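Local coordinates for inositol-1,4,5-trisphosphate 5-phosphatase 1 (Schizosaccharomyces pombe, PDB 1I9Z), which removes the 5-phosphate from soluble inositol phosphates and from phosphatidylinositol 4,5-bisphosphate through the phosphatase domain described here, and takes part in membrane trafficking and signalling, at residues Y174-D178 and Q236-Q240; F197-V203 and R288-V292; F247-E252 and R284-R288; L291-Q297 and I309-A315. All blocks are in the same frame, centred on the assembly; numbering follows the deposited sequence.

Interaction 1. Residues Y174-D178 and Q236-Q240; sequences YDERD and QLNKQ
Gln236 OE1 is gripped by Arg177 NH1 across the contact and by the backbone N of Arg211 from outside it. The NH1 to OE1 bond is 3.0 Å long. It lies in the carbonyl plane, on a lone pair, with a C=O...N angle of 130°. The guanidinium and the amide are nearly coplanar. Arg177 also donates to the carbonyls of Ala168 and Gly170, and its guanidinium makes a cation-pi contact with Tyr210. The Gln236 amide is held at its other end as well, because NE2 donates to Tyr171 O. Tyr174 fills the gap between the two helices. Its chi1 of 63° places CG between the backbone N and the carbonyl carbon. This swings the ring between Gln236 and Gln240. Gln236 NE2 lies at the ring edge, 3.8 Å from Tyr174 CD2. Gln240 OE1 approaches obliquely, 3.8 Å from Tyr174 CE1. Asp178 OD1 and Gln240 OE1 are only 2.7 Å apart; both are acceptors as modelled, and this close contact is doubtful. Lys245 donates to Gln240 OE1, and Tyr210 bonds Asp178 OD2. The short helix segments cross at -59°, with axes 11.1 Å apart. Gly170, Tyr171 and Arg211 line the inositol bisphosphate pocket. The buried Arg177-Gln236 pair is thus second-shell: it ties down pocket backbone, and the Arg177 side chain is about 7 Å from the bound inositol bisphosphate.

Interaction 2. Residues F197-V203 and R288-V292; sequences FNHDYVV and RGELV
The edge of a five-strand sheet meets the turn that leaves it here. Strand 201-205 pairs with the end of strand 283-288, and residues 289-291 lead on to the next strand. Val202 and Arg288 form an antiparallel hydrogen-bonded pair. Val202 N donates to Arg288 O at 2.9 Å, and Arg288 N donates to Val202 O at 2.8 Å. The ladder of backbone bonds ends here, although Gly289 stays close: its CA makes a CH...O contact with Asp200 O at 3.4 Å. Gly289 has a positive phi. Water 1 accepts from Glu290 N and donates to Asp200 O; Glu290 is the centre of an inverse gamma turn.

Leu291 brings its two branches against Tyr201 and Val203. Its CD2 sits over one face of the Tyr201 ring, 3.7 Å from the ring centroid and 16° off the normal. The other branch, CD1, meets Val203 CG2 at 3.6 Å. The Tyr201 hydroxyl reaches past this packing to Asn316 O. On the face that carries Val202 and Arg288, Phe197 from the preceding loop brings CD2 over the centre of the Arg288 guanidinium, 3.5 Å from CZ, with the two planes 46° apart. Arg288 CG stands opposite the backbone N (chi1 -176°), and a bend at chi3 then turns the guanidinium to Phe197. Its NH2 is bonded to Pro248 O. Tyr201 and Leu291 also touch strand 309-320 of the other sheet. The arrangement is that of the two-sheet sandwich of the DNase I-like fold, with the chain passing from one sheet to the other.

Interaction 3. Residues F247-E252 and R284-R288; sequences FPFFSE and RILYR
Glu252 and Arg284 meet with carboxylate and guanidinium nearly coplanar, 8° apart. Arg284 grips side-on. Its NE donates to Glu252 OE2 at 2.7 Å and its NH1 to Glu252 OE1 at 3.2 Å. Each oxygen uses its syn lone pair. The Arg284 chain bends at chi2 and chi3 to present this edge. Asp235 forms a second salt bridge with Arg284 NH1, and Tyr296 OH bonds Glu252 OE2.

Leu286 spreads two branches. CD1 stands over the face of the Phe247 ring, 3.6 Å from its centroid. CD2 packs on Glu252 CB. The Phe250 ring lies between Phe247 CD2 on one face and Arg288 CB on the other. Arg288 CB is over the ring centre, 3.6 Å from the centroid.

Phe247 to Phe250 form a type II beta turn in the loop after helix 236-242, and the loop then runs along the outermost strand 283-288. Ser251 and Tyr287 make a single antiparallel hydrogen-bonded bridge. Ser251 N to Tyr287 O is 2.8 Å, and Tyr287 N donates back to Ser251 O.

Ser251 CB lies over the face of the Tyr287 ring. The Tyr287 CB points away, but chi1 of 67° brings the ring round to Ser251. At the turn, Arg288 NH2 donates to Pro248 O at 3.0 Å from above the carbonyl plane, and the bond is bent. Phe249 CB rests on one face of the Arg288 guanidinium, while the Phe249 ring stands steeply against it, 78° between planes.

Interaction 4. Residues L291-Q297 and I309-A315; sequences LVPHSYQ and IYATYEA
Leu291 and Tyr313 lie on the packed side of a beta hairpin, strands 292-298 and 309-320, at one edge of a six-strand sheet. The antiparallel pairing shifts by one residue between Pro293 and Tyr296, forming a beta bulge.

The buried face is tight. Leu291 CD1 lies over one face of the Tyr313 ring, 4.1 Å from its centroid. Leu291 CD2 presses on Ala315 CB at 3.5 Å, closer than usual carbon contact. Pro293 CB meets Tyr313 CE2 at 3.9 Å. Further along, Tyr296 packs loosely on Ala311 CB and Ile309 CD1. The Tyr296 hydroxyl bonds Glu252 OE2 of the loop 247-252 and Ile285 N of strand 283-288.

The face of Val292, Glu314 and Gln297 is more polar and more exposed. The edge of the His294 ring faces Glu314 OE1, with CE1 nearest at 3.0 Å. This is short for a carbon contact, and His294 NE2 makes no hydrogen bond to OE1. The imidazole and carboxylate planes stand 68° apart. Gln297 CB approaches the Tyr310 ring obliquely, and water 4 bonds Ser295 OG.

Thr312 has a chi1 of 53°, which turns OG1 toward the bulge. OG1 accepts from Ser295 N at 2.9 Å, while Thr312 O accepts from His294 N. At the bulge, water 3 donates to both Ser295 O and Thr312 O, and its oxygen sits 3.5 Å above the Tyr313 ring plane, on the face away from Leu291 CD1.

Interaction 1 stands apart from interactions 2 and 4. It is a buried helix contact beside the ligand pocket, and its chemistry is mainly amide and guanidinium hydrogen bonding. Interactions 2, 3 and 4 are partly buried. Interaction 1 touches interaction 3, where Leu237 packs on Arg284 and Phe247. Interactions 2 and 3 lie on either side of strand 283-288 and share Arg288, one through strand 201-205 and the other through a loop. Interaction 4 belongs to the other sheet. It shares Leu291 and Val292 with interaction 2 and joins interaction 3 through the Tyr296 hydroxyl. All three combine backbone pairing with apolar packing. Bridging waters mark the margins of interactions 2 and 4, and a salt bridge that of interaction 3.

Interaction 1. Residues Y174-D178 and Q236-Q240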
# COMPACT_ATOMS: atom_id res chain seq x y z
N TYR A 174 16.29 -1.11 -15.01
CA TYR A 174 15.86 -0.54 -13.76
C TYR A 174 15.88 0.98 -13.88
O TYR A 174 15.14 1.65 -13.15
CB TYR A 174 16.68 -1.05 -12.55
CG TYR A 174 18.14 -0.69 -12.58
CD1 TYR A 174 18.55 0.61 -12.26
CD2 TYR A 174 19.11 -1.62 -12.98
CE1 TYR A 174 19.92 0.98 -12.34
CE2 TYR A 174 20.48 -1.25 -13.06
CZ TYR A 174 20.87 0.04 -12.75
OH TYR A 174 22.20 0.47 -12.94
N ASP A 175 16.64 1.55 -14.82
CA ASP A 175 16.56 3.04 -14.93
C ASP A 175 15.12 3.43 -15.37
O ASP A 175 14.57 4.46 -14.96
CB ASP A 175 17.51 3.61 -15.98
CG ASP A 175 18.96 3.52 -15.56
OD1 ASP A 175 19.25 3.50 -14.35
OD2 ASP A 175 19.82 3.49 -16.47
N GLU A 176 14.52 2.61 -16.22
CA GLU A 176 13.16 2.94 -16.66
C GLU A 176 12.17 2.77 -15.47
O GLU A 176 11.24 3.56 -15.33
CB GLU A 176 12.75 2.07 -17.83
CG GLU A 176 11.37 2.51 -18.39
CD GLU A 176 10.89 1.67 -19.59
OE1 GLU A 176 11.65 0.78 -20.07
OE2 GLU A 176 9.72 1.93 -20.01
N ARG A 177 12.33 1.73 -14.64
CA ARG A 177 11.46 1.62 -13.47
C ARG A 177 11.68 2.83 -12.55
O ARG A 177 10.74 3.37 -11.94
CB ARG A 177 11.78 0.31 -12.69
CG ARG A 177 11.37 -0.93 -13.49
CD ARG A 177 11.60 -2.20 -12.70
NE ARG A 177 12.93 -2.81 -12.96
CZ ARG A 177 13.20 -3.56 -14.06
NH1 ARG A 177 14.40 -4.15 -14.23
NH2 ARG A 177 12.31 -3.68 -15.04
N ASP A 178 12.92 3.27 -12.40
CA ASP A 178 13.10 4.43 -11.49
C ASP A 178 12.36 5.67 -12.06
O ASP A 178 11.79 6.47 -11.34
CB ASP A 178 14.59 4.78 -11.35
CG ASP A 178 15.38 3.77 -10.56
OD1 ASP A 178 16.64 3.99 -10.47
OD2 ASP A 178 14.81 2.76 -10.00
N GLN A 236 17.59 -5.31 -7.44
CA GLN A 236 17.63 -3.91 -7.97
C GLN A 236 16.82 -2.93 -7.14
O GLN A 236 17.24 -1.80 -6.96
CB GLN A 236 17.10 -3.90 -9.40
CG GLN A 236 18.03 -4.64 -10.40
CD GLN A 236 17.32 -4.83 -11.69
OE1 GLN A 236 16.11 -4.56 -11.78
NE2 GLN A 236 18.04 -5.30 -12.71
N LEU A 237 15.67 -3.32 -6.60
CA LEU A 237 14.93 -2.34 -5.83
C LEU A 237 15.70 -1.87 -4.56
O LEU A 237 15.77 -0.65 -4.26
CB LEU A 237 13.55 -2.87 -5.43
CG LEU A 237 12.73 -1.84 -4.59
CD1 LEU A 237 12.50 -0.55 -5.41
CD2 LEU A 237 11.36 -2.38 -4.20
N ASN A 238 16.23 -2.84 -3.80
CA ASN A 238 17.01 -2.53 -2.60
C ASN A 238 18.16 -1.59 -2.96
O ASN A 238 18.43 -0.59 -2.22
CB ASN A 238 17.59 -3.83 -2.01
CG ASN A 238 18.56 -3.57 -0.83
OD1 ASN A 238 18.18 -3.06 0.21
ND2 ASN A 238 19.80 -3.93 -1.02
N LYS A 239 18.80 -1.89 -4.08
CA LYS A 239 19.97 -1.10 -4.52
C LYS A 239 19.56 0.33 -4.80
O LYS A 239 20.23 1.24 -4.30
CB LYS A 239 20.65 -1.72 -5.75
CG LYS A 239 21.96 -1.03 -6.25
CD LYS A 239 22.45 -1.76 -7.56
CE LYS A 239 23.69 -1.18 -8.27
NZ LYS A 239 23.68 -1.52 -9.79
N GLN A 240 18.45 0.53 -5.53
CA GLN A 240 17.98 1.91 -5.84
C GLN A 240 17.35 2.63 -4.67
O GLN A 240 17.43 3.86 -4.60
CB GLN A 240 17.00 1.93 -6.99
CG GLN A 240 17.54 1.24 -8.23
CD GLN A 240 18.84 1.85 -8.70
OE1 GLN A 240 18.87 2.94 -9.29
NE2 GLN A 240 19.92 1.15 -8.44

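Interaction 2. Residues F197-V203 and R288-V292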
# COMPACT_ATOMS: atom_id res chain seq x y z
N PHE A 197 1.96 12.48 -1.10
CA PHE A 197 2.78 12.64 0.09
C PHE A 197 2.14 13.36 1.23
O PHE A 197 2.59 13.23 2.39
CB PHE A 197 4.11 13.32 -0.30
CG PHE A 197 4.89 12.53 -1.32
CD1 PHE A 197 4.89 12.91 -2.67
CD2 PHE A 197 5.57 11.37 -0.95
CE1 PHE A 197 5.54 12.16 -3.64
CE2 PHE A 197 6.23 10.59 -1.90
CZ PHE A 197 6.22 10.98 -3.25
N ASN A 198 1.06 14.08 0.92
CA ASN A 198 0.32 14.85 1.90
C ASN A 198 -0.58 13.96 2.76
O ASN A 198 -1.77 14.26 2.85
CB ASN A 198 -0.59 15.87 1.15
CG ASN A 198 0.19 16.86 0.23
OD1 ASN A 198 -0.33 17.30 -0.85
ND2 ASN A 198 1.40 17.26 0.68
N HIS A 199 -0.04 12.88 3.37
CA HIS A 199 -0.74 11.93 4.21
C HIS A 199 0.12 11.44 5.37
O HIS A 199 1.34 11.34 5.22
CB HIS A 199 -1.12 10.69 3.38
CG HIS A 199 -2.07 11.00 2.26
ND1 HIS A 199 -1.67 11.41 1.01
CD2 HIS A 199 -3.42 11.12 2.28
CE1 HIS A 199 -2.73 11.79 0.31
NE2 HIS A 199 -3.80 11.63 1.06
N ASP A 200 -0.53 11.08 6.47
CA ASP A 200 0.18 10.47 7.61
C ASP A 200 0.78 9.11 7.24
O ASP A 200 1.92 8.79 7.63
CB ASP A 200 -0.78 10.30 8.78
CG ASP A 200 -1.33 11.63 9.21
OD1 ASP A 200 -0.53 12.46 9.70
OD2 ASP A 200 -2.52 11.91 8.97
N TYR A 201 0.01 8.30 6.50
CA TYR A 201 0.47 6.98 6.08
C TYR A 201 0.29 6.77 4.58
O TYR A 201 -0.79 7.10 4.03
CB TYR A 201 -0.35 5.89 6.82
CG TYR A 201 -0.40 6.06 8.32
CD1 TYR A 201 -1.61 6.04 8.99
CD2 TYR A 201 0.79 6.17 9.07
CE1 TYR A 201 -1.69 6.12 10.38
CE2 TYR A 201 0.75 6.25 10.45
CZ TYR A 201 -0.48 6.23 11.11
OH TYR A 201 -0.55 6.33 12.47
N VAL A 202 1.31 6.23 3.90
CA VAL A 202 1.19 5.95 2.47
C VAL A 202 1.69 4.51 2.27
O VAL A 202 2.78 4.16 2.79
CB VAL A 202 2.12 6.87 1.63
CG1 VAL A 202 1.97 6.50 0.14
CG2 VAL A 202 1.81 8.36 1.86
N VAL A 203 0.97 3.67 1.51
CA VAL A 203 1.45 2.30 1.25
C VAL A 203 1.43 2.23 -0.25
O VAL A 203 0.39 2.54 -0.88
CB VAL A 203 0.55 1.17 1.83
CG1 VAL A 203 1.10 -0.21 1.40
CG2 VAL A 203 0.55 1.25 3.36
N ARG A 288 5.27 4.34 4.00
CA ARG A 288 5.92 5.56 4.40
C ARG A 288 5.05 6.15 5.50
O ARG A 288 3.81 6.16 5.39
CB ARG A 288 6.04 6.50 3.22
CG ARG A 288 6.80 7.73 3.63
CD ARG A 288 6.48 8.97 2.86
NE ARG A 288 7.48 9.24 1.84
CZ ARG A 288 7.90 10.46 1.47
NH1 ARG A 288 7.43 11.57 2.05
NH2 ARG A 288 8.77 10.56 0.48
N GLY A 289 5.69 6.60 6.58
CA GLY A 289 4.92 7.13 7.70
C GLY A 289 4.97 6.13 8.84
O GLY A 289 5.45 4.97 8.66
N GLU A 290 4.41 6.52 9.98
CA GLU A 290 4.47 5.70 11.19
C GLU A 290 3.54 4.52 11.38
O GLU A 290 3.03 4.31 12.46
CB GLU A 290 4.41 6.59 12.46
CG GLU A 290 5.48 7.70 12.53
CD GLU A 290 6.90 7.25 12.13
OE1 GLU A 290 7.41 6.21 12.64
OE2 GLU A 290 7.54 7.96 11.30
N LEU A 291 3.39 3.70 10.34
CA LEU A 291 2.59 2.49 10.46
C LEU A 291 3.40 1.51 11.29
O LEU A 291 4.62 1.62 11.31
CB LEU A 291 2.37 1.85 9.07
CG LEU A 291 1.37 2.60 8.20
CD1 LEU A 291 1.28 1.95 6.78
CD2 LEU A 291 0.00 2.53 8.94
N VAL A 292 2.75 0.57 11.95
CA VAL A 292 3.49 -0.48 12.67
C VAL A 292 3.32 -1.74 11.80
O VAL A 292 2.23 -2.28 11.71
CB VAL A 292 2.90 -0.74 14.07
CG1 VAL A 292 3.63 -1.94 14.73
CG2 VAL A 292 3.05 0.55 14.92
O HOH W 1 3.33 9.24 9.89
O HOH W 2 0.56 3.34 13.59

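Interaction 3. Residues F247-E252 and R284-R288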
# COMPACT_ATOMS: atom_id res chain seq x y z
N PHE A 247 11.53 5.79 -4.20
CA PHE A 247 10.83 5.59 -2.93
C PHE A 247 11.56 6.09 -1.68
O PHE A 247 11.72 5.38 -0.70
CB PHE A 247 10.49 4.09 -2.69
CG PHE A 247 9.70 3.45 -3.84
CD1 PHE A 247 10.35 2.76 -4.83
CD2 PHE A 247 8.31 3.60 -3.91
CE1 PHE A 247 9.66 2.19 -5.91
CE2 PHE A 247 7.61 3.02 -4.99
CZ PHE A 247 8.29 2.32 -5.97
N PRO A 248 12.01 7.36 -1.71
CA PRO A 248 12.70 7.88 -0.52
C PRO A 248 11.73 7.91 0.67
O PRO A 248 10.51 8.17 0.56
CB PRO A 248 13.15 9.31 -0.95
CG PRO A 248 12.12 9.72 -2.03
CD PRO A 248 11.92 8.35 -2.81
N PHE A 249 12.27 7.65 1.83
CA PHE A 249 11.53 7.59 3.06
C PHE A 249 10.54 6.43 3.15
O PHE A 249 9.77 6.39 4.08
CB PHE A 249 10.84 8.93 3.36
CG PHE A 249 11.80 10.11 3.42
CD1 PHE A 249 11.86 11.03 2.38
CD2 PHE A 249 12.69 10.25 4.49
CE1 PHE A 249 12.79 12.06 2.39
CE2 PHE A 249 13.63 11.30 4.51
CZ PHE A 249 13.68 12.19 3.46
N PHE A 250 10.54 5.52 2.16
CA PHE A 250 9.72 4.33 2.26
C PHE A 250 10.55 3.19 2.86
O PHE A 250 11.77 3.09 2.61
CB PHE A 250 9.24 3.81 0.89
CG PHE A 250 8.05 4.56 0.36
CD1 PHE A 250 8.25 5.80 -0.28
CD2 PHE A 250 6.75 4.04 0.56
CE1 PHE A 250 7.15 6.54 -0.74
CE2 PHE A 250 5.61 4.76 0.10
CZ PHE A 250 5.81 5.99 -0.54
N SER A 251 9.90 2.32 3.60
CA SER A 251 10.57 1.18 4.19
C SER A 251 9.95 -0.09 3.66
O SER A 251 8.81 -0.07 3.17
CB SER A 251 10.43 1.20 5.72
OG SER A 251 11.12 2.35 6.25
N GLU A 252 10.74 -1.17 3.72
CA GLU A 252 10.25 -2.49 3.35
C GLU A 252 10.67 -3.40 4.47
O GLU A 252 11.80 -3.23 5.00
CB GLU A 252 10.88 -2.98 2.04
CG GLU A 252 10.29 -4.31 1.56
CD GLU A 252 10.90 -4.80 0.28
OE1 GLU A 252 12.14 -4.61 0.06
OE2 GLU A 252 10.18 -5.45 -0.51
N ARG A 284 6.12 -6.22 -4.50
CA ARG A 284 6.63 -5.60 -3.24
C ARG A 284 5.61 -4.72 -2.59
O ARG A 284 4.68 -4.20 -3.26
CB ARG A 284 7.87 -4.76 -3.61
CG ARG A 284 8.89 -5.52 -4.52
CD ARG A 284 9.70 -6.56 -3.74
NE ARG A 284 10.87 -6.03 -3.01
CZ ARG A 284 12.10 -5.95 -3.55
NH1 ARG A 284 13.10 -5.47 -2.82
NH2 ARG A 284 12.35 -6.35 -4.81
N ILE A 285 5.74 -4.55 -1.29
CA ILE A 285 4.85 -3.62 -0.55
C ILE A 285 5.79 -2.75 0.28
O ILE A 285 6.57 -3.29 1.04
CB ILE A 285 3.86 -4.38 0.34
CG1 ILE A 285 2.94 -5.22 -0.56
CG2 ILE A 285 2.97 -3.45 1.18
CD1 ILE A 285 2.17 -6.35 0.32
N LEU A 286 5.70 -1.44 0.09
CA LEU A 286 6.54 -0.44 0.79
C LEU A 286 5.63 0.55 1.53
O LEU A 286 4.50 0.79 1.07
CB LEU A 286 7.35 0.38 -0.22
CG LEU A 286 8.16 -0.48 -1.21
CD1 LEU A 286 8.82 0.53 -2.19
CD2 LEU A 286 9.20 -1.38 -0.51
N TYR A 287 6.09 1.13 2.67
CA TYR A 287 5.20 2.05 3.37
C TYR A 287 5.99 3.25 3.83
O TYR A 287 7.25 3.20 4.01
CB TYR A 287 4.53 1.37 4.59
CG TYR A 287 5.50 1.01 5.72
CD1 TYR A 287 5.74 1.89 6.78
CD2 TYR A 287 6.18 -0.20 5.71
CE1 TYR A 287 6.66 1.57 7.81
CE2 TYR A 287 7.09 -0.54 6.72
CZ TYR A 287 7.32 0.37 7.77
OH TYR A 287 8.24 0.06 8.74
N ARG A 288 5.27 4.34 4.00
CA ARG A 288 5.92 5.56 4.40
C ARG A 288 5.05 6.15 5.50
O ARG A 288 3.81 6.16 5.39
CB ARG A 288 6.04 6.50 3.22
CG ARG A 288 6.80 7.73 3.63
CD ARG A 288 6.48 8.97 2.86
NE ARG A 288 7.48 9.24 1.84
CZ ARG A 288 7.90 10.46 1.47
NH1 ARG A 288 7.43 11.57 2.05
NH2 ARG A 288 8.77 10.56 0.48

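Interaction 4. Residues L291-Q297 and I309-A315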
# COMPACT_ATOMS: atom_id res chain seq x y z
N LEU A 291 3.39 3.70 10.34
CA LEU A 291 2.59 2.49 10.46
C LEU A 291 3.40 1.51 11.29
O LEU A 291 4.62 1.62 11.31
CB LEU A 291 2.37 1.85 9.07
CG LEU A 291 1.37 2.60 8.20
CD1 LEU A 291 1.28 1.95 6.78
CD2 LEU A 291 0.00 2.53 8.94
N VAL A 292 2.75 0.57 11.95
CA VAL A 292 3.49 -0.48 12.67
C VAL A 292 3.32 -1.74 11.80
O VAL A 292 2.23 -2.28 11.71
CB VAL A 292 2.90 -0.74 14.07
CG1 VAL A 292 3.63 -1.94 14.73
CG2 VAL A 292 3.05 0.55 14.92
N PRO A 293 4.39 -2.19 11.14
CA PRO A 293 4.34 -3.38 10.28
C PRO A 293 4.40 -4.68 11.02
O PRO A 293 5.12 -4.82 12.03
CB PRO A 293 5.54 -3.19 9.35
CG PRO A 293 6.55 -2.54 10.32
CD PRO A 293 5.71 -1.51 11.01
N HIS A 294 3.63 -5.65 10.55
CA HIS A 294 3.66 -6.92 11.18
C HIS A 294 4.16 -8.00 10.25
O HIS A 294 5.34 -8.38 10.33
CB HIS A 294 2.28 -7.24 11.77
CG HIS A 294 2.02 -6.49 13.05
ND1 HIS A 294 1.46 -5.23 13.08
CD2 HIS A 294 2.33 -6.79 14.33
CE1 HIS A 294 1.44 -4.79 14.33
NE2 HIS A 294 1.96 -5.71 15.11
N SER A 295 3.33 -8.47 9.35
CA SER A 295 3.70 -9.56 8.44
C SER A 295 4.00 -9.08 7.02
O SER A 295 3.53 -8.01 6.59
CB SER A 295 2.57 -10.60 8.35
OG SER A 295 2.29 -11.11 9.63
N TYR A 296 4.79 -9.87 6.30
CA TYR A 296 5.08 -9.56 4.89
C TYR A 296 5.41 -10.90 4.29
O TYR A 296 6.52 -11.44 4.50
CB TYR A 296 6.31 -8.62 4.78
CG TYR A 296 6.73 -8.18 3.39
CD1 TYR A 296 8.04 -7.83 3.12
CD2 TYR A 296 5.77 -7.98 2.35
CE1 TYR A 296 8.41 -7.25 1.90
CE2 TYR A 296 6.14 -7.44 1.11
CZ TYR A 296 7.46 -7.05 0.89
OH TYR A 296 7.81 -6.39 -0.30
N GLN A 297 4.50 -11.44 3.49
CA GLN A 297 4.74 -12.80 2.96
C GLN A 297 4.15 -13.01 1.58
O GLN A 297 3.24 -12.26 1.16
CB GLN A 297 4.00 -13.83 3.85
CG GLN A 297 4.68 -14.24 5.17
CD GLN A 297 6.14 -14.66 4.98
OE1 GLN A 297 6.51 -15.40 4.02
NE2 GLN A 297 6.99 -14.17 5.87
N ILE A 309 1.14 -11.73 -2.75
CA ILE A 309 1.81 -11.39 -1.48
C ILE A 309 0.87 -10.53 -0.62
O ILE A 309 -0.21 -10.08 -1.08
CB ILE A 309 3.11 -10.56 -1.70
CG1 ILE A 309 2.80 -9.28 -2.49
CG2 ILE A 309 4.12 -11.38 -2.48
CD1 ILE A 309 3.97 -8.22 -2.49
N TYR A 310 1.20 -10.38 0.66
CA TYR A 310 0.42 -9.48 1.50
C TYR A 310 1.32 -8.90 2.59
O TYR A 310 2.42 -9.44 2.86
CB TYR A 310 -0.81 -10.18 2.15
CG TYR A 310 -0.42 -11.20 3.22
CD1 TYR A 310 -0.29 -10.81 4.56
CD2 TYR A 310 -0.12 -12.50 2.87
CE1 TYR A 310 0.13 -11.71 5.54
CE2 TYR A 310 0.34 -13.42 3.85
CZ TYR A 310 0.44 -13.03 5.16
OH TYR A 310 0.81 -13.95 6.12
N ALA A 311 0.84 -7.83 3.22
CA ALA A 311 1.54 -7.24 4.35
C ALA A 311 0.44 -6.81 5.30
O ALA A 311 -0.69 -6.48 4.85
CB ALA A 311 2.39 -6.00 3.89
N THR A 312 0.73 -6.81 6.62
CA THR A 312 -0.25 -6.33 7.59
C THR A 312 0.33 -5.16 8.39
O THR A 312 1.57 -5.07 8.61
CB THR A 312 -0.69 -7.45 8.55
OG1 THR A 312 0.48 -8.04 9.15
CG2 THR A 312 -1.45 -8.51 7.82
N TYR A 313 -0.55 -4.27 8.82
CA TYR A 313 -0.15 -3.10 9.60
C TYR A 313 -1.17 -2.73 10.67
O TYR A 313 -2.35 -3.13 10.59
CB TYR A 313 -0.06 -1.85 8.72
CG TYR A 313 0.85 -1.97 7.54
CD1 TYR A 313 0.38 -2.38 6.28
CD2 TYR A 313 2.21 -1.72 7.69
CE1 TYR A 313 1.26 -2.54 5.18
CE2 TYR A 313 3.12 -1.87 6.60
CZ TYR A 313 2.63 -2.30 5.35
OH TYR A 313 3.47 -2.44 4.29
N GLU A 314 -0.68 -2.00 11.67
CA GLU A 314 -1.56 -1.41 12.66
C GLU A 314 -1.35 0.04 12.38
O GLU A 314 -0.22 0.47 12.22
CB GLU A 314 -1.13 -1.71 14.09
CG GLU A 314 -1.63 -3.05 14.56
CD GLU A 314 -1.34 -3.24 16.04
OE1 GLU A 314 -0.15 -3.28 16.44
OE2 GLU A 314 -2.32 -3.34 16.80
N ALA A 315 -2.44 0.82 12.33
CA ALA A 315 -2.32 2.23 12.02
C ALA A 315 -3.01 3.00 13.13
O ALA A 315 -4.20 2.79 13.39
CB ALA A 315 -3.00 2.54 10.67
O HOH W 3 4.00 -5.28 7.22
O HOH W 4 -0.08 -12.88 9.17